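Local coordinates for putative epoxide hydrolase protein (Klebsiella pneumoniae subsp. pneumoniae, PDB 5BOV), which is a putative epoxide hydrolase of the alpha/beta hydrolase fold, possibly with monoacylglycerol lipase activity, at residues V34-G39 with D105-D110; I62-R67 with A90-L95. All coordinates share one frame; numbering follows the deposited sequence.

Overall arrangement
After strands 12-16 and 19-26 the chain enters strand 32-37, which carries 34-39. It then makes strand 59-74, the source of 62-67, and helix 85-98, the source of 90-95. Interaction 2 closes this inner loop. The chain next runs into strand 104-108, where 105-110 pairs with 34-39 and interaction 1 closes the outer loop. Interaction 2 is therefore nested within interaction 1. Their centres lie about 10 Å apart. Strands 59-74 and 32-37 are neighbours in the sheet, and backbone hydrogen bonds of Ile62 with Val34 and Leu36 join the two sites. Interaction 1 ties central strands together; interaction 2 packs a crossover helix on the sheet.

Interaction 1: V34-G39 with D105-D110; sequences VILLHG and DLAGFD
Ile35 and Leu106 lie side by side on one face of two parallel strands. Leu106 CD2 sits 3.6 Å from Ile35 CB and also reaches Ile35 CD1. On the other face, Leu36 turns its CD2 methyl to Ala107 CB at 3.8 Å. With Leu36 CG anti to the carbonyl carbon (chi1 -58°), this end comes back toward the neighbouring strand. Backbone hydrogen bonds set the register: Ile35 N to Asp105 O, Ala107 N to Ile35 O and Leu37 N to Ala107 O, all 2.8 to 3.0 Å. The bond from Phe109 N to Leu37 O is weak at 3.4 Å. Further along, the Phe109 ring lays one face against the His38-Gly39 peptide. Gly39 N is 3.5 Å from Phe109 CZ, over the rim of the ring. His38 ND1 donates to Gly39 O in its own ring plane. Together with the hydrogen bond between His38 NE2 and Leu66 N, this holds the imidazole in its rotation. Asp110 has a strained backbone (phi 54°), consistent with the nucleophile elbow of this fold. Its OD2 accepts a hydrogen bond from Trp40 N. Strands 59-74 and 127-133 flank the pair. Helix 111-122 packs on the face of Leu37 and Leu106.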
loop_
_atom_site.group_PDB
_atom_site.type_symbol
_atom_site.label_atom_id
_atom_site.label_comp_id
_atom_site.label_asym_id
_atom_site.label_seq_id
_atom_site.Cartn_x
_atom_site.Cartn_y
_atom_site.Cartn_z
ATOM N N VAL A 34 -1.252 -14.597 -4.330
ATOM C CA VAL A 34 -0.479 -13.497 -3.786
ATOM C C VAL A 34 -1.183 -12.194 -4.187
ATOM O O VAL A 34 -1.561 -12.066 -5.349
ATOM C CB VAL A 34 0.944 -13.450 -4.408
ATOM C CG1 VAL A 34 1.767 -12.357 -3.800
ATOM C CG2 VAL A 34 1.653 -14.768 -4.283
ATOM N N ILE A 35 -1.370 -11.281 -3.233
ATOM C CA ILE A 35 -2.017 -9.992 -3.475
ATOM C C ILE A 35 -0.988 -8.915 -3.162
ATOM O O ILE A 35 -0.418 -8.897 -2.054
ATOM C CB ILE A 35 -3.307 -9.802 -2.642
ATOM C CG1 ILE A 35 -4.286 -10.955 -2.953
ATOM C CG2 ILE A 35 -3.913 -8.431 -2.945
ATOM C CD1 ILE A 35 -5.533 -10.936 -2.105
ATOM N N LEU A 36 -0.716 -8.089 -4.168
ATOM C CA LEU A 36 0.368 -7.112 -4.116
ATOM C C LEU A 36 -0.299 -5.754 -4.080
ATOM O O LEU A 36 -0.973 -5.352 -5.020
ATOM C CB LEU A 36 1.276 -7.235 -5.352
ATOM C CG LEU A 36 1.917 -8.626 -5.564
ATOM C CD1 LEU A 36 2.644 -8.663 -6.918
ATOM C CD2 LEU A 36 2.838 -9.013 -4.418
ATOM N N LEU A 37 0.052 -4.961 -3.043
ATOM C CA LEU A 37 -0.620 -3.689 -2.809
ATOM C C LEU A 37 0.334 -2.523 -2.906
ATOM O O LEU A 37 1.374 -2.445 -2.182
ATOM C CB LEU A 37 -1.261 -3.736 -1.417
ATOM C CG LEU A 37 -2.296 -4.827 -1.159
ATOM C CD1 LEU A 37 -2.810 -4.750 0.272
ATOM C CD2 LEU A 37 -3.459 -4.792 -2.149
ATOM N N HIS A 38 -0.019 -1.550 -3.747
ATOM C CA HIS A 38 0.837 -0.376 -3.936
ATOM C C HIS A 38 0.624 0.683 -2.852
ATOM O O HIS A 38 -0.292 0.566 -2.023
ATOM C CB HIS A 38 0.570 0.193 -5.325
ATOM C CG HIS A 38 -0.783 0.819 -5.502
ATOM N ND1 HIS A 38 -1.076 2.084 -5.031
ATOM C CD2 HIS A 38 -1.944 0.334 -5.999
ATOM C CE1 HIS A 38 -2.351 2.362 -5.266
ATOM N NE2 HIS A 38 -2.883 1.334 -5.899
ATOM N N GLY A 39 1.456 1.718 -2.945
ATOM C CA GLY A 39 1.422 2.823 -2.047
ATOM C C GLY A 39 1.072 4.141 -2.719
ATOM O O GLY A 39 0.667 4.172 -3.898
ATOM N N ASP A 105 -0.981 -14.924 0.242
ATOM C CA ASP A 105 0.192 -14.174 0.646
ATOM C C ASP A 105 -0.068 -12.697 0.316
ATOM O O ASP A 105 -0.629 -12.428 -0.722
ATOM C CB ASP A 105 1.379 -14.672 -0.122
ATOM C CG ASP A 105 1.772 -16.045 0.231
ATOM O OD1 ASP A 105 1.774 -16.430 1.406
ATOM O OD2 ASP A 105 2.164 -16.833 -0.752
ATOM N N LEU A 106 0.241 -11.792 1.242
ATOM C CA LEU A 106 0.079 -10.355 1.001
ATOM C C LEU A 106 1.416 -9.682 1.031
ATOM O O LEU A 106 2.285 -9.997 1.860
ATOM C CB LEU A 106 -0.797 -9.715 2.062
ATOM C CG LEU A 106 -2.215 -10.191 2.191
ATOM C CD1 LEU A 106 -2.912 -9.284 3.207
ATOM C CD2 LEU A 106 -2.948 -10.286 0.939
ATOM N N ALA A 107 1.568 -8.660 0.194
ATOM C CA ALA A 107 2.799 -7.855 0.194
ATOM C C ALA A 107 2.442 -6.423 -0.144
ATOM O O ALA A 107 1.527 -6.184 -0.942
ATOM C CB ALA A 107 3.789 -8.362 -0.811
ATOM N N GLY A 108 3.124 -5.476 0.499
ATOM C CA GLY A 108 2.849 -4.115 0.209
ATOM C C GLY A 108 3.949 -3.151 0.664
ATOM O O GLY A 108 4.891 -3.544 1.383
ATOM N N PHE A 109 3.858 -1.925 0.148
ATOM C CA PHE A 109 4.662 -0.803 0.657
ATOM C C PHE A 109 3.759 0.417 0.856
ATOM O O PHE A 109 2.742 0.551 0.218
ATOM C CB PHE A 109 5.898 -0.485 -0.264
ATOM C CG PHE A 109 5.497 0.108 -1.611
ATOM C CD1 PHE A 109 4.954 -0.723 -2.622
ATOM C CD2 PHE A 109 5.590 1.478 -1.852
ATOM C CE1 PHE A 109 4.572 -0.156 -3.825
ATOM C CE2 PHE A 109 5.236 2.049 -3.088
ATOM C CZ PHE A 109 4.732 1.215 -4.071
ATOM N N ASP A 110 4.144 1.284 1.807
ATOM C CA ASP A 110 3.448 2.516 2.117
ATOM C C ASP A 110 1.979 2.204 2.410
ATOM O O ASP A 110 1.744 1.291 3.216
ATOM C CB ASP A 110 3.724 3.577 1.002
ATOM C CG ASP A 110 3.129 4.867 1.313
ATOM O OD1 ASP A 110 3.558 5.546 2.340
ATOM O OD2 ASP A 110 2.141 5.272 0.721
#

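Interaction 2: I62-R67 with A90-L95; sequences IVPYLR and ADIVHL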
loop_
_atom_site.group_PDB
_atom_site.type_symbol
_atom_site.label_atom_id
_atom_site.label_comp_id
_atom_site.label_asym_id
_atom_site.label_seq_id
_atom_site.Cartn_x
_atom_site.Cartn_y
_atom_site.Cartn_z
ATOM N N ILE A 62 -2.612 -11.273 -7.872
ATOM C CA ILE A 62 -3.642 -10.238 -7.941
ATOM C C ILE A 62 -3.028 -8.907 -7.596
ATOM O O ILE A 62 -2.373 -8.768 -6.527
ATOM C CB ILE A 62 -4.758 -10.523 -6.907
ATOM C CG1 ILE A 62 -5.351 -11.938 -7.033
ATOM C CG2 ILE A 62 -5.833 -9.445 -6.968
ATOM C CD1 ILE A 62 -6.021 -12.127 -8.309
ATOM N N VAL A 63 -3.207 -7.922 -8.485
ATOM C CA VAL A 63 -2.628 -6.584 -8.231
ATOM C C VAL A 63 -3.708 -5.498 -8.432
ATOM O O VAL A 63 -3.995 -5.130 -9.591
ATOM C CB VAL A 63 -1.426 -6.279 -9.144
ATOM C CG1 VAL A 63 -0.678 -5.065 -8.650
ATOM C CG2 VAL A 63 -0.474 -7.470 -9.241
ATOM N N PRO A 64 -4.368 -5.050 -7.345
ATOM C CA PRO A 64 -5.427 -4.113 -7.467
ATOM C C PRO A 64 -5.043 -2.683 -7.344
ATOM O O PRO A 64 -4.112 -2.358 -6.601
ATOM C CB PRO A 64 -6.338 -4.496 -6.286
ATOM C CG PRO A 64 -5.365 -4.922 -5.211
ATOM C CD PRO A 64 -4.237 -5.562 -5.949
ATOM N N TYR A 65 -5.780 -1.821 -8.033
ATOM C CA TYR A 65 -5.716 -0.391 -7.719
ATOM C C TYR A 65 -6.451 -0.167 -6.409
ATOM O O TYR A 65 -7.613 -0.607 -6.222
ATOM C CB TYR A 65 -6.379 0.462 -8.782
ATOM C CG TYR A 65 -5.709 0.565 -10.117
ATOM C CD1 TYR A 65 -4.525 1.273 -10.260
ATOM C CD2 TYR A 65 -6.264 -0.026 -11.258
ATOM C CE1 TYR A 65 -3.950 1.484 -11.513
ATOM C CE2 TYR A 65 -5.663 0.098 -12.505
ATOM C CZ TYR A 65 -4.523 0.881 -12.638
ATOM O OH TYR A 65 -3.921 1.031 -13.849
ATOM N N LEU A 66 -5.833 0.526 -5.463
ATOM C CA LEU A 66 -6.525 0.950 -4.256
ATOM C C LEU A 66 -7.649 2.012 -4.591
ATOM O O LEU A 66 -7.617 2.619 -5.630
ATOM C CB LEU A 66 -5.546 1.538 -3.258
ATOM C CG LEU A 66 -4.447 0.577 -2.732
ATOM C CD1 LEU A 66 -3.593 1.381 -1.758
ATOM C CD2 LEU A 66 -5.028 -0.630 -2.059
ATOM N N ARG A 67 -8.588 2.180 -3.656
ATOM C CA ARG A 67 -9.540 3.264 -3.771
ATOM C C ARG A 67 -8.775 4.602 -4.032
ATOM O O ARG A 67 -7.718 4.844 -3.425
ATOM C CB ARG A 67 -10.429 3.328 -2.534
ATOM C CG ARG A 67 -9.710 3.548 -1.191
ATOM C CD ARG A 67 -10.694 3.902 -0.058
ATOM N NE ARG A 67 -11.642 2.835 0.135
ATOM C CZ ARG A 67 -12.879 2.963 0.646
ATOM N NH1 ARG A 67 -13.296 4.149 1.136
ATOM N NH2 ARG A 67 -13.676 1.942 0.698
ATOM N N ALA A 90 -10.634 -3.320 4.542
ATOM C CA ALA A 90 -11.945 -3.911 4.240
ATOM C C ALA A 90 -12.120 -4.135 2.744
ATOM O O ALA A 90 -12.650 -5.185 2.339
ATOM C CB ALA A 90 -13.057 -3.034 4.783
ATOM N N ASP A 91 -11.631 -3.182 1.905
ATOM C CA ASP A 91 -11.728 -3.288 0.463
ATOM C C ASP A 91 -11.014 -4.611 -0.006
ATOM O O ASP A 91 -11.499 -5.347 -0.882
ATOM C CB ASP A 91 -11.025 -2.167 -0.269
ATOM C CG ASP A 91 -11.647 -0.778 -0.085
ATOM O OD1 ASP A 91 -12.906 -0.715 0.128
ATOM O OD2 ASP A 91 -10.885 0.194 -0.259
ATOM N N ILE A 92 -9.855 -4.877 0.568
ATOM C CA ILE A 92 -9.100 -6.049 0.170
ATOM C C ILE A 92 -9.766 -7.343 0.560
ATOM O O ILE A 92 -9.767 -8.345 -0.181
ATOM C CB ILE A 92 -7.590 -5.961 0.619
ATOM C CG1 ILE A 92 -6.924 -4.742 -0.017
ATOM C CG2 ILE A 92 -6.842 -7.250 0.315
ATOM C CD1 ILE A 92 -7.129 -4.532 -1.523
ATOM N N VAL A 93 -10.361 -7.371 1.751
ATOM C CA VAL A 93 -11.093 -8.537 2.205
ATOM C C VAL A 93 -12.334 -8.747 1.277
ATOM O O VAL A 93 -12.607 -9.880 0.885
ATOM C CB VAL A 93 -11.540 -8.472 3.671
ATOM C CG1 VAL A 93 -12.431 -9.660 4.050
ATOM C CG2 VAL A 93 -10.324 -8.449 4.536
ATOM N N HIS A 94 -13.049 -7.667 0.940
ATOM C CA HIS A 94 -14.159 -7.794 -0.006
ATOM C C HIS A 94 -13.680 -8.290 -1.369
ATOM O O HIS A 94 -14.376 -9.110 -2.034
ATOM C CB HIS A 94 -14.849 -6.442 -0.197
ATOM C CG HIS A 94 -15.665 -6.029 0.974
ATOM N ND1 HIS A 94 -16.663 -6.812 1.531
ATOM C CD2 HIS A 94 -15.698 -4.849 1.629
ATOM C CE1 HIS A 94 -17.207 -6.143 2.544
ATOM N NE2 HIS A 94 -16.640 -4.958 2.625
ATOM N N LEU A 95 -12.495 -7.854 -1.804
ATOM C CA LEU A 95 -11.935 -8.373 -3.093
ATOM C C LEU A 95 -11.653 -9.852 -2.982
ATOM O O LEU A 95 -11.958 -10.631 -3.922
ATOM C CB LEU A 95 -10.625 -7.616 -3.430
ATOM C CG LEU A 95 -9.884 -8.028 -4.661
ATOM C CD1 LEU A 95 -10.721 -7.810 -5.917
ATOM C CD2 LEU A 95 -8.545 -7.286 -4.757
HETATM O O HOH W 1 -8.598 0.067 -1.628
#
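Arg67 grips the Asp91 carboxylate side-on. Its NE binds Asp91 OD2 at 2.8 Å, and its NH2 binds Asp91 OD1 at 2.8 Å. Each oxygen uses its syn lone pair. The guanidinium and carboxylate planes are only 16° apart, so this salt bridge is nearly flat. Both bonds are also close to straight. The Arg67 chain starts with CG wedged between backbone N and carbonyl carbon (chi1 60°) and bends again at chi3 (61°), which turns its NE edge to the helix. A water adds a second link. It accepts from Arg67 N at 2.9 Å and donates to Asp91 OD2 at 2.7 Å. Asp91 OD2 thus accepts two hydrogen bonds, one from Arg67 NE and one from the water.

Beside this polar end lies an apolar patch. Leu95 CD2 meets Pro64 CB at 3.9 Å and Ile62 CG2 at 4.1 Å. Ile92 sets its CD1 methyl 4.1 Å from Pro64 CG, the two side chains crossing at about a right angle.

In the next shell, Asn82 O takes a hydrogen bond from Arg67 NH1, and His38 NE2 is hydrogen-bonded to Leu66 N. Helix 85-98 belongs to the beta-alpha-beta crossover between strands 59-74 and 104-108. It also packs on strand 32-37 through Ile92 and Leu37, and on strand 19-26 through Leu95 and Ile21.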